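Local atomic coordinates of borrelidin polyketide synthase, type I (Streptomyces parvulus, PDB entry 6OBT), a protein that probably removes water from a beta-hydroxyacyl chain to leave a double bond, as the dehydratase domain of the modular synthase that builds borrelidin. Residues W168-A173 with W203-D208; R197-A202 with L209-S214. One frame throughout, in Å; residues are numbered along the deposited sequence.

Interaction 1 (W168-A173 with W203-D208); sequences WPPTGA and WRAGED
Ala-173 draws up to Ala-205, their CA atoms 4.4 Å apart, where the irregular loop 168-173 covers the turn end of the hairpin 199-205/208-214 and Ala-205 opens the type II' turn that runs to Asp-208. A cis peptide bond precedes Pro-169, and CB of its ring sits over the centre of the Trp-203 six-membered ring, 4.0 Å from the centroid and 16° off the normal, a CH-pi contact. Its CG reaches CZ2 of Trp-203 at 3.5 Å. With CG anti to the carbonyl carbon (chi1 -54°), Trp-203 carries its indole to this proline. Trp-168 meets the same six-membered ring at CZ3 through its CZ2 (3.9 Å); its five-membered ring is turned 80° to that ring, an oblique pair. Trp-203 CB itself lies against Ala-173 CB at 3.7 Å. Further along, Pro-170 CB touches Ala-205 CB, and Ala-173 CA offers a CA-H...O contact to Arg-204 O at 3.2 Å. The backbone of Arg-204 pairs with Met-174, the start of strand 174-176. The contact is thus mainly apolar, prolines and alanine laid on tryptophan and alanine, and the polar end of Trp-168 is met by Glu-212 on the neighbouring strand.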
loop_
_atom_site.group_PDB
_atom_site.type_symbol
_atom_site.label_atom_id
_atom_site.label_comp_id
_atom_site.label_asym_id
_atom_site.label_seq_id
_atom_site.Cartn_x
_atom_site.Cartn_y
_atom_site.Cartn_z
ATOM N N TRP A 168 -16.388 33.504 27.808
ATOM C CA TRP A 168 -16.184 32.203 28.458
ATOM C C TRP A 168 -16.021 32.346 29.971
ATOM O O TRP A 168 -15.191 33.156 30.428
ATOM C CB TRP A 168 -14.966 31.494 27.883
ATOM C CG TRP A 168 -14.846 30.076 28.387
ATOM C CD1 TRP A 168 -14.014 29.618 29.364
ATOM C CD2 TRP A 168 -15.597 28.948 27.934
ATOM N NE1 TRP A 168 -14.194 28.259 29.545
ATOM C CE2 TRP A 168 -15.168 27.828 28.682
ATOM C CE3 TRP A 168 -16.598 28.775 26.973
ATOM C CZ2 TRP A 168 -15.692 26.554 28.487
ATOM C CZ3 TRP A 168 -17.120 27.500 26.783
ATOM C CH2 TRP A 168 -16.670 26.414 27.540
ATOM N N PRO A 169 -16.781 31.587 30.775
ATOM C CA PRO A 169 -17.853 30.674 30.365
ATOM C C PRO A 169 -19.056 31.441 29.804
ATOM O O PRO A 169 -19.096 32.645 29.938
ATOM C CB PRO A 169 -18.233 29.961 31.671
ATOM C CG PRO A 169 -17.163 30.303 32.649
ATOM C CD PRO A 169 -16.632 31.620 32.239
ATOM N N PRO A 170 -19.998 30.753 29.151
ATOM C CA PRO A 170 -21.279 31.394 28.863
ATOM C C PRO A 170 -21.886 31.798 30.185
ATOM O O PRO A 170 -21.435 31.358 31.238
ATOM C CB PRO A 170 -22.073 30.302 28.138
ATOM C CG PRO A 170 -21.066 29.299 27.705
ATOM C CD PRO A 170 -19.999 29.327 28.754
ATOM N N THR A 171 -22.876 32.684 30.148
ATOM C CA THR A 171 -23.272 33.349 31.393
ATOM C C THR A 171 -24.748 33.134 31.671
ATOM O O THR A 171 -25.567 32.888 30.773
ATOM C CB THR A 171 -22.901 34.835 31.402
ATOM O OG1 THR A 171 -23.449 35.462 32.587
ATOM C CG2 THR A 171 -23.481 35.478 30.253
ATOM N N GLY A 172 -25.043 33.209 32.939
ATOM C CA GLY A 172 -26.090 32.401 33.507
ATOM C C GLY A 172 -25.768 30.926 33.553
ATOM O O GLY A 172 -26.688 30.116 33.679
ATOM N N ALA A 173 -24.495 30.549 33.398
ATOM C CA ALA A 173 -24.078 29.155 33.408
ATOM C C ALA A 173 -23.719 28.744 34.830
ATOM O O ALA A 173 -22.910 29.408 35.490
ATOM C CB ALA A 173 -22.892 28.919 32.473
ATOM N N TRP A 203 -20.250 23.382 33.085
ATOM C CA TRP A 203 -21.399 24.193 33.471
ATOM C C TRP A 203 -22.601 23.767 32.644
ATOM O O TRP A 203 -22.461 23.321 31.508
ATOM C CB TRP A 203 -21.215 25.706 33.227
ATOM C CG TRP A 203 -20.009 26.360 33.810
ATOM C CD1 TRP A 203 -19.976 27.220 34.882
ATOM C CD2 TRP A 203 -18.663 26.253 33.341
ATOM N NE1 TRP A 203 -18.689 27.641 35.108
ATOM C CE2 TRP A 203 -17.863 27.061 34.175
ATOM C CE3 TRP A 203 -18.054 25.546 32.295
ATOM C CZ2 TRP A 203 -16.487 27.178 34.002
ATOM C CZ3 TRP A 203 -16.683 25.669 32.122
ATOM C CH2 TRP A 203 -15.916 26.484 32.968
ATOM N N ARG A 204 -23.785 23.966 33.202
ATOM C CA ARG A 204 -25.010 23.957 32.418
ATOM C C ARG A 204 -25.273 25.374 31.928
ATOM O O ARG A 204 -25.316 26.312 32.729
ATOM C CB ARG A 204 -26.188 23.447 33.250
ATOM C CG ARG A 204 -27.544 23.526 32.558
ATOM C CD ARG A 204 -28.545 22.620 33.267
ATOM N NE ARG A 204 -29.929 22.825 32.839
ATOM C CZ ARG A 204 -30.915 21.961 33.071
ATOM N NH1 ARG A 204 -30.670 20.833 33.728
ATOM N NH2 ARG A 204 -32.148 22.222 32.652
ATOM N N ALA A 205 -25.447 25.525 30.622
ATOM C CA ALA A 205 -25.699 26.817 29.989
ATOM C C ALA A 205 -27.036 26.719 29.269
ATOM O O ALA A 205 -27.097 26.230 28.136
ATOM C CB ALA A 205 -24.570 27.183 29.026
ATOM N N GLY A 206 -28.099 27.181 29.913
ATOM C CA GLY A 206 -29.422 26.990 29.345
ATOM C C GLY A 206 -29.683 25.507 29.174
ATOM O O GLY A 206 -29.573 24.722 30.125
ATOM N N GLU A 207 -30.004 25.095 27.948
ATOM C CA GLU A 207 -30.207 23.683 27.645
ATOM C C GLU A 207 -28.949 23.010 27.124
ATOM O O GLU A 207 -28.986 21.812 26.823
ATOM C CB GLU A 207 -31.346 23.510 26.629
ATOM C CG GLU A 207 -32.749 23.414 27.252
ATOM C CD GLU A 207 -33.129 21.992 27.652
ATOM O OE1 GLU A 207 -32.715 21.541 28.743
ATOM O OE2 GLU A 207 -33.848 21.325 26.876
ATOM N N ASP A 208 -27.846 23.742 27.018
ATOM C CA ASP A 208 -26.592 23.198 26.522
ATOM C C ASP A 208 -25.634 22.865 27.659
ATOM O O ASP A 208 -25.739 23.370 28.780
ATOM C CB ASP A 208 -25.906 24.174 25.565
ATOM C CG ASP A 208 -26.715 24.437 24.326
ATOM O OD1 ASP A 208 -27.665 23.675 24.058
ATOM O OD2 ASP A 208 -26.394 25.411 23.612
#

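Interaction 2 (R197-A202 with L209-S214); sequences RCLRRA and LVAEIS
A chi1 of -37° sets Arg-201 CG anti to its carbonyl carbon, and bends at chi2 and chi3 then turn the guanidinium face toward the Glu-212 carboxylate, whose chain is extended beyond CG. The two side chains travel alongside each other in one direction, with planes 61° apart. Glu-212 OE2 lies over the centre of the guanidinium face, and NH2 of Arg-201 is 3.0 Å from OE1 of Glu-212: a salt bridge of charges, without an N-H aimed at the oxygen. Arg-200 NH2 instead bonds Ser-214 O at 3.0 Å (159°); that oxygen lies in the Arg-200 guanidinium plane, but the donor stands above the carbonyl plane of Ser-214. Both arginines face Glu-212 in a classic beta bulge of this hairpin, part of the family's double hotdog fold: Glu-212 O takes Arg-200 N at 3.0 Å and, weakly, Arg-201 N, while Glu-212 N returns a bond to Arg-201 O. On the other face, Leu-199 CD1 packs on Ala-211 CB at 3.9 Å. Where the strand pair starts, Cys-198 CB presses tightly on Ile-213 CG2 at 3.4 Å, near Ala-233 of helix 228-236. Since OE1 also accepts the Trp-168 indole N-H, the carboxylate answers both a positive charge and a neutral donor, which would probably favour its ionised form.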
loop_
_atom_site.group_PDB
_atom_site.type_symbol
_atom_site.label_atom_id
_atom_site.label_comp_id
_atom_site.label_asym_id
_atom_site.label_seq_id
_atom_site.Cartn_x
_atom_site.Cartn_y
_atom_site.Cartn_z
ATOM N N ARG A 197 -8.528 11.160 30.956
ATOM C CA ARG A 197 -9.226 11.892 32.023
ATOM C C ARG A 197 -8.951 13.386 31.860
ATOM O O ARG A 197 -8.210 14.021 32.620
ATOM C CB ARG A 197 -8.812 11.406 33.404
ATOM C CG ARG A 197 -9.151 9.934 33.666
ATOM C CD ARG A 197 -9.059 9.554 35.136
ATOM N NE ARG A 197 -7.704 9.610 35.687
ATOM C CZ ARG A 197 -6.937 8.548 35.924
ATOM N NH1 ARG A 197 -7.375 7.326 35.644
ATOM N NH2 ARG A 197 -5.724 8.706 36.443
ATOM N N CYS A 198 -9.614 13.950 30.861
ATOM C CA CYS A 198 -9.333 15.297 30.404
ATOM C C CYS A 198 -10.359 16.308 30.866
ATOM O O CYS A 198 -10.092 17.511 30.786
ATOM C CB CYS A 198 -9.276 15.327 28.884
ATOM S SG CYS A 198 -7.807 14.488 28.262
ATOM N N LEU A 199 -11.528 15.863 31.313
ATOM C CA LEU A 199 -12.545 16.805 31.763
ATOM C C LEU A 199 -12.098 17.506 33.045
ATOM O O LEU A 199 -11.752 16.850 34.032
ATOM C CB LEU A 199 -13.873 16.083 31.996
ATOM C CG LEU A 199 -14.925 16.989 32.656
ATOM C CD1 LEU A 199 -15.217 18.215 31.803
ATOM C CD2 LEU A 199 -16.202 16.226 32.923
ATOM N N ARG A 200 -12.136 18.843 33.039
ATOM C CA ARG A 200 -11.712 19.636 34.190
ATOM C C ARG A 200 -12.844 20.426 34.829
ATOM O O ARG A 200 -12.971 20.441 36.061
ATOM C CB ARG A 200 -10.588 20.598 33.780
ATOM C CG ARG A 200 -9.505 19.963 32.936
ATOM C CD ARG A 200 -8.702 18.931 33.720
ATOM N NE ARG A 200 -7.765 18.226 32.847
ATOM C CZ ARG A 200 -6.861 17.349 33.271
ATOM N NH1 ARG A 200 -6.761 17.067 34.565
ATOM N NH2 ARG A 200 -6.044 16.763 32.405
ATOM N N ARG A 201 -13.647 21.138 34.039
ATOM C CA ARG A 201 -14.757 21.908 34.592
ATOM C C ARG A 201 -15.940 21.816 33.642
ATOM O O ARG A 201 -15.763 21.639 32.439
ATOM C CB ARG A 201 -14.378 23.389 34.823
ATOM C CG ARG A 201 -12.948 23.629 35.306
ATOM C CD ARG A 201 -12.866 24.838 36.227
ATOM N NE ARG A 201 -13.236 26.067 35.534
ATOM C CZ ARG A 201 -12.376 27.025 35.199
ATOM N NH1 ARG A 201 -11.091 26.898 35.505
ATOM N NH2 ARG A 201 -12.797 28.109 34.562
ATOM N N ALA A 202 -17.149 21.920 34.188
ATOM C CA ALA A 202 -18.350 21.899 33.364
ATOM C C ALA A 202 -19.405 22.829 33.962
ATOM O O ALA A 202 -19.433 23.070 35.174
ATOM C CB ALA A 202 -18.901 20.470 33.213
ATOM N N LEU A 209 -24.678 22.003 27.331
ATOM C CA LEU A 209 -23.555 21.662 28.186
ATOM C C LEU A 209 -22.300 22.380 27.696
ATOM O O LEU A 209 -22.005 22.350 26.496
ATOM C CB LEU A 209 -23.346 20.150 28.138
ATOM C CG LEU A 209 -22.393 19.455 29.084
ATOM C CD1 LEU A 209 -23.126 19.202 30.382
ATOM C CD2 LEU A 209 -21.973 18.157 28.424
ATOM N N VAL A 210 -21.563 23.023 28.608
ATOM C CA VAL A 210 -20.252 23.567 28.262
ATOM C C VAL A 210 -19.211 23.040 29.240
ATOM O O VAL A 210 -19.500 22.793 30.415
ATOM C CB VAL A 210 -20.215 25.115 28.198
ATOM C CG1 VAL A 210 -21.170 25.618 27.130
ATOM C CG2 VAL A 210 -20.545 25.746 29.575
ATOM N N ALA A 211 -17.989 22.859 28.735
ATOM C CA ALA A 211 -16.942 22.198 29.498
ATOM C C ALA A 211 -15.567 22.684 29.061
ATOM O O ALA A 211 -15.350 23.022 27.891
ATOM C CB ALA A 211 -17.023 20.674 29.339
ATOM N N GLU A 212 -14.646 22.709 30.025
ATOM C CA GLU A 212 -13.214 22.836 29.774
ATOM C C GLU A 212 -12.592 21.448 29.847
ATOM O O GLU A 212 -12.785 20.733 30.835
ATOM C CB GLU A 212 -12.546 23.767 30.793
ATOM C CG GLU A 212 -12.781 25.235 30.515
ATOM C CD GLU A 212 -12.318 26.135 31.648
ATOM O OE1 GLU A 212 -12.688 27.327 31.636
ATOM O OE2 GLU A 212 -11.581 25.657 32.540
ATOM N N ILE A 213 -11.866 21.068 28.794
ATOM C CA ILE A 213 -11.291 19.732 28.644
ATOM C C ILE A 213 -9.850 19.898 28.173
ATOM O O ILE A 213 -9.600 20.645 27.222
ATOM C CB ILE A 213 -12.102 18.901 27.630
ATOM C CG1 ILE A 213 -13.594 18.910 27.994
ATOM C CG2 ILE A 213 -11.602 17.473 27.579
ATOM C CD1 ILE A 213 -14.515 18.389 26.905
ATOM N N SER A 214 -8.899 19.219 28.825
ATOM C CA SER A 214 -7.505 19.385 28.414
ATOM C C SER A 214 -6.673 18.133 28.693
ATOM O O SER A 214 -6.957 17.369 29.615
ATOM C CB SER A 214 -6.871 20.606 29.087
ATOM O OG SER A 214 -6.925 20.529 30.492
#

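In the fold
From the N terminus, the chain leaves strand 148-156, passes through loop 168-173 into the short strand 174-176, then helix 181-187, before reaching the hairpin of strands 199-205 and 208-214. Interaction 1 closes the longer loop, bringing the turn end of the hairpin back to 168-173; interaction 2 closes the hairpin itself, with only six residues between its segments. Their segments alternate along the chain, so the two contacts cross. Both draw on strand 199-205, and they meet directly where Trp-168 and Trp-203 reach Glu-212 and Val-210. The contacts thus tie the loop before strand 174-176 to the hairpin, which has 174-176 on one side and 270-276 on the other.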